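Local coordinates for protein poly(ADP-ribose) glycohydrolase (Thermomonospora curvata, PDB 3SIG) that hydrolyses the ribose-ribose glycosidic bonds of poly(ADP-ribose) and binds ADP-ribose in its pocket, at residues Ala78-Thr82 against Pro167-Ala171; His33-Ala37 against Pro151-Val155. All coordinates share one frame; numbering follows the deposited sequence.

Contact 1: Ala78-Thr82 against Pro167-Ala171; sequences ARRLT and PYRVA
The Tyr-168 ring carries the CG methylene of Arg-79 over one face, a CH-pi contact with the carbon 4.0 Å from the ring centroid and 27° off its normal. Thr-82 OG1 and the carbonyl carbon of Ala-78 approach the same ring obliquely. Tyr-168 CE1 lies obliquely to the Arg-79 guanidinium, whose plane is nearly parallel to the ring; the methylenes do the touching. This is helix-on-sheet packing in the macrodomain-type fold of this PARG: helix 74-84 lies across strand 163-175, and the axes of segments 78-82 and 167-171 are 9.2 Å apart at 102°. With CG anti to the backbone N (chi1 -168°), Arg-79 runs straight out from the helix and crosses the tyrosine at about a right angle. Its methylenes thereby cover aromatic carbon, and its CB sits 3.5 Å from Tyr-168 OH. Ala-78 CB packs on Val-170 CG1 at 4.0 Å, and the CG2 methyl of Thr-82 lies beside Tyr-168 CB. Val-155 of the adjacent strand 147-157 also touches both Tyr-168 and Val-170. Bound ADP-ribose is about 10 Å from the side chain of Ala-78. The direct contacts are van der Waals in kind, and a water makes the polar link between helix and strand, donating both to Arg-169 O and to Thr-82 OG1. That hydroxyl is tied back in turn to its own helix, donating to Ala-78 O at 2.8 Å from above the carbonyl plane, on the face opposite the one used by Thr-82 N.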
loop_
_atom_site.group_PDB
_atom_site.type_symbol
_atom_site.label_atom_id
_atom_site.label_comp_id
_atom_site.label_asym_id
_atom_site.label_seq_id
_atom_site.Cartn_x
_atom_site.Cartn_y
_atom_site.Cartn_z
ATOM N N ALA A 78 -4.259 -0.587 9.954
ATOM C CA ALA A 78 -2.952 -1.102 10.363
ATOM C C ALA A 78 -2.666 -0.819 11.825
ATOM O O ALA A 78 -2.192 -1.696 12.557
ATOM C CB ALA A 78 -1.877 -0.536 9.513
ATOM N N ARG A 79 -3.030 0.359 12.309
ATOM C CA ARG A 79 -2.785 0.714 13.697
ATOM C C ARG A 79 -3.618 -0.136 14.625
ATOM O O ARG A 79 -3.147 -0.564 15.689
ATOM C CB ARG A 79 -3.080 2.187 13.859
ATOM C CG ARG A 79 -2.607 2.790 15.159
ATOM C CD ARG A 79 -2.871 4.278 15.158
ATOM N NE ARG A 79 -2.472 4.901 16.409
ATOM C CZ ARG A 79 -2.877 6.097 16.814
ATOM N NH1 ARG A 79 -3.671 6.819 16.059
ATOM N NH2 ARG A 79 -2.484 6.589 17.984
ATOM N N ARG A 80 -4.882 -0.350 14.272
ATOM C CA ARG A 80 -5.784 -1.181 15.054
ATOM C C ARG A 80 -5.230 -2.590 15.187
ATOM O O ARG A 80 -5.173 -3.160 16.283
ATOM C CB ARG A 80 -7.179 -1.177 14.440
ATOM C CG ARG A 80 -8.133 -2.135 15.114
ATOM C CD ARG A 80 -9.572 -2.020 14.607
ATOM N NE ARG A 80 -9.706 -2.248 13.161
ATOM C CZ ARG A 80 -9.986 -3.419 12.600
ATOM N NH1 ARG A 80 -10.159 -4.511 13.337
ATOM N NH2 ARG A 80 -10.109 -3.511 11.287
ATOM N N LEU A 81 -4.849 -3.188 14.074
ATOM C CA LEU A 81 -4.321 -4.538 14.105
ATOM C C LEU A 81 -3.003 -4.614 14.877
ATOM O O LEU A 81 -2.769 -5.571 15.612
ATOM C CB LEU A 81 -4.152 -5.067 12.689
ATOM C CG LEU A 81 -5.375 -5.764 12.073
ATOM C CD1 LEU A 81 -6.674 -4.960 12.122
ATOM C CD2 LEU A 81 -5.043 -6.207 10.636
ATOM N N THR A 82 -2.155 -3.612 14.729
ATOM C CA THR A 82 -0.848 -3.637 15.362
ATOM C C THR A 82 -1.000 -3.558 16.885
ATOM O O THR A 82 -0.236 -4.199 17.611
ATOM C CB THR A 82 0.011 -2.482 14.843
ATOM O OG1 THR A 82 0.256 -2.684 13.461
ATOM C CG2 THR A 82 1.357 -2.454 15.563
ATOM N N PRO A 167 5.024 5.758 17.821
ATOM C CA PRO A 167 4.999 5.225 16.451
ATOM C C PRO A 167 4.838 3.708 16.443
ATOM O O PRO A 167 5.121 3.035 17.408
ATOM C CB PRO A 167 6.358 5.627 15.896
ATOM C CG PRO A 167 7.213 5.877 17.129
ATOM C CD PRO A 167 6.336 6.311 18.190
ATOM N N TYR A 168 4.371 3.180 15.337
ATOM C CA TYR A 168 4.252 1.740 15.166
ATOM C C TYR A 168 4.876 1.381 13.848
ATOM O O TYR A 168 5.039 2.237 13.012
ATOM C CB TYR A 168 2.786 1.272 15.294
ATOM C CG TYR A 168 1.823 1.836 14.289
ATOM C CD1 TYR A 168 1.338 3.113 14.400
ATOM C CD2 TYR A 168 1.428 1.088 13.185
ATOM C CE1 TYR A 168 0.478 3.643 13.485
ATOM C CE2 TYR A 168 0.561 1.599 12.276
ATOM C CZ TYR A 168 0.084 2.878 12.395
ATOM O OH TYR A 168 -0.812 3.390 11.453
ATOM N N ARG A 169 5.226 0.134 13.640
ATOM C CA ARG A 169 5.837 -0.320 12.415
ATOM C C ARG A 169 4.979 -1.297 11.645
ATOM O O ARG A 169 4.368 -2.181 12.232
ATOM C CB ARG A 169 7.185 -0.962 12.696
ATOM C CG ARG A 169 8.239 0.044 13.180
ATOM C CD ARG A 169 9.668 -0.536 13.208
ATOM N NE ARG A 169 9.775 -1.458 14.320
ATOM C CZ ARG A 169 10.876 -2.154 14.602
ATOM N NH1 ARG A 169 11.951 -2.037 13.840
ATOM N NH2 ARG A 169 10.897 -2.976 15.648
ATOM N N VAL A 170 4.936 -1.121 10.329
ATOM C CA VAL A 170 4.270 -2.051 9.412
ATOM C C VAL A 170 5.161 -2.321 8.247
ATOM O O VAL A 170 6.039 -1.501 7.919
ATOM C CB VAL A 170 2.945 -1.466 8.889
ATOM C CG1 VAL A 170 2.054 -1.001 10.054
ATOM C CG2 VAL A 170 3.169 -0.285 7.969
ATOM N N ALA A 171 4.911 -3.402 7.534
ATOM C CA ALA A 171 5.540 -3.623 6.236
ATOM C C ALA A 171 4.633 -3.057 5.164
ATOM O O ALA A 171 3.393 -3.139 5.245
ATOM C CB ALA A 171 5.779 -5.085 5.994
HETATM O O HOH W 1 2.439 -4.046 12.436
#

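Contact 2: His33-Ala37 against Pro151-Val155; sequences HVAQA and PGVPV
Val-34 and Pro-154 meet at about a right angle, the CG2 methyl of the valine pressing on CG of the proline ring at 3.6 Å. Here helix 31-39 covers strand 147-157 of the mixed macrodomain sheet, and the axes of segments 33-37 and 153-155 run at 139°, closer to antiparallel than to crossed. Chi1 of Val-34 (170°) sets CG2 opposite its own carbonyl carbon, which turns the methyl to the ring. Pro-154 points at the helix and also meets the CB of His-33, one turn before Ala-37, whereas the imidazole leads away from the strand. Val-153 points from the helix, yet its CG2 still reaches Ala-37 CB at 4.0 Å. The alanine sits where the chain turns its corner at Gly-152, whose positive phi suits glycine. The packing there is tight: Ala-37 CB is 3.2 Å from Pro-151 O. At the corner itself, Gly-152 N is hydrogen-bonded to Gln-88 OE1, and near the helix end Ala-37 O accepts a hydrogen bond from Thr-41 OG1. A water bridges the two backbones, donating to His-33 O and, at 2.7 Å, to Gly-152 O. The backbones also meet in a CA-H...O contact, in which Ala-37 CA lies 3.3 Å from Pro-151 O with an angle of 133° at the hydrogen.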
loop_
_atom_site.group_PDB
_atom_site.type_symbol
_atom_site.label_atom_id
_atom_site.label_comp_id
_atom_site.label_asym_id
_atom_site.label_seq_id
_atom_site.Cartn_x
_atom_site.Cartn_y
_atom_site.Cartn_z
ATOM N N HIS A 33 14.963 3.017 13.174
ATOM C CA HIS A 33 13.919 2.257 12.505
ATOM C C HIS A 33 13.801 2.624 11.034
ATOM O O HIS A 33 13.582 1.730 10.195
ATOM C CB HIS A 33 12.603 2.412 13.225
ATOM C CG HIS A 33 12.554 1.652 14.503
ATOM N ND1 HIS A 33 11.505 1.744 15.388
ATOM C CD2 HIS A 33 13.440 0.793 15.049
ATOM C CE1 HIS A 33 11.750 0.974 16.432
ATOM N NE2 HIS A 33 12.919 0.386 16.255
ATOM N N VAL A 34 13.968 3.892 10.679
ATOM C CA VAL A 34 13.936 4.298 9.275
ATOM C C VAL A 34 15.093 3.653 8.522
ATOM O O VAL A 34 14.902 3.092 7.442
ATOM C CB VAL A 34 13.953 5.833 9.129
ATOM C CG1 VAL A 34 14.172 6.258 7.671
ATOM C CG2 VAL A 34 12.655 6.400 9.650
ATOM N N ALA A 35 16.298 3.726 9.072
ATOM C CA ALA A 35 17.477 3.112 8.446
ATOM C C ALA A 35 17.314 1.618 8.272
ATOM O O ALA A 35 17.684 1.088 7.214
ATOM C CB ALA A 35 18.723 3.418 9.237
ATOM N N GLN A 36 16.716 0.942 9.239
ATOM C CA GLN A 36 16.479 -0.487 9.144
ATOM C C GLN A 36 15.502 -0.765 8.013
ATOM O O GLN A 36 15.685 -1.698 7.223
ATOM C CB GLN A 36 15.944 -1.061 10.446
ATOM C CG GLN A 36 16.968 -1.103 11.557
ATOM C CD GLN A 36 16.379 -1.736 12.797
ATOM O OE1 GLN A 36 15.562 -2.664 12.699
ATOM N NE2 GLN A 36 16.752 -1.222 13.968
ATOM N N ALA A 37 14.429 0.000 7.918
ATOM C CA ALA A 37 13.467 -0.191 6.856
ATOM C C ALA A 37 14.119 0.001 5.490
ATOM O O ALA A 37 13.865 -0.778 4.565
ATOM C CB ALA A 37 12.280 0.734 7.038
ATOM N N PRO A 151 10.140 -3.489 4.816
ATOM C CA PRO A 151 9.859 -4.074 6.142
ATOM C C PRO A 151 9.971 -3.055 7.253
ATOM O O PRO A 151 10.843 -2.175 7.216
ATOM C CB PRO A 151 10.959 -5.119 6.317
ATOM C CG PRO A 151 12.131 -4.552 5.549
ATOM C CD PRO A 151 11.495 -3.812 4.347
ATOM N N GLY A 152 9.122 -3.145 8.264
ATOM C CA GLY A 152 9.350 -2.383 9.476
ATOM C C GLY A 152 9.377 -0.878 9.305
ATOM O O GLY A 152 10.098 -0.177 9.998
ATOM N N VAL A 153 8.548 -0.339 8.421
ATOM C CA VAL A 153 8.501 1.095 8.201
ATOM C C VAL A 153 7.785 1.735 9.383
ATOM O O VAL A 153 6.636 1.394 9.705
ATOM C CB VAL A 153 7.742 1.424 6.904
ATOM C CG1 VAL A 153 7.626 2.912 6.732
ATOM C CG2 VAL A 153 8.461 0.797 5.716
ATOM N N PRO A 154 8.403 2.735 10.024
ATOM C CA PRO A 154 7.728 3.410 11.121
ATOM C C PRO A 154 6.615 4.324 10.590
ATOM O O PRO A 154 6.815 5.054 9.609
ATOM C CB PRO A 154 8.859 4.197 11.802
ATOM C CG PRO A 154 9.882 4.357 10.769
ATOM C CD PRO A 154 9.786 3.182 9.856
ATOM N N VAL A 155 5.475 4.284 11.256
ATOM C CA VAL A 155 4.319 5.134 10.992
ATOM C C VAL A 155 4.170 6.030 12.197
ATOM O O VAL A 155 4.139 5.552 13.341
ATOM C CB VAL A 155 3.047 4.295 10.794
ATOM C CG1 VAL A 155 1.846 5.179 10.515
ATOM C CG2 VAL A 155 3.233 3.324 9.664
HETATM O O HOH W 2 12.445 -0.869 11.141
#

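The centres of the two contacts are 11 Å apart, and their strands, 147-157 and 163-175, are antiparallel neighbours in the seven-stranded mixed sheet. Probable backbone hydrogen bonds join them directly, Tyr-168 O with Val-155 N and Val-170 O with Val-153 N. Along the chain the order is 33-37, 78-82, 151-155, 167-171, so the contacts cross: two helices from the earlier part of the sequence are each matched with a strand of one later hairpin. Arg-169, pointing away from helix 74-84, touches His-33 and Gln-36 of helix 31-39, and its CD packs on Gly-152 O. Both helices are thus anchored to the same strand pair of the ADP-ribose-binding fold.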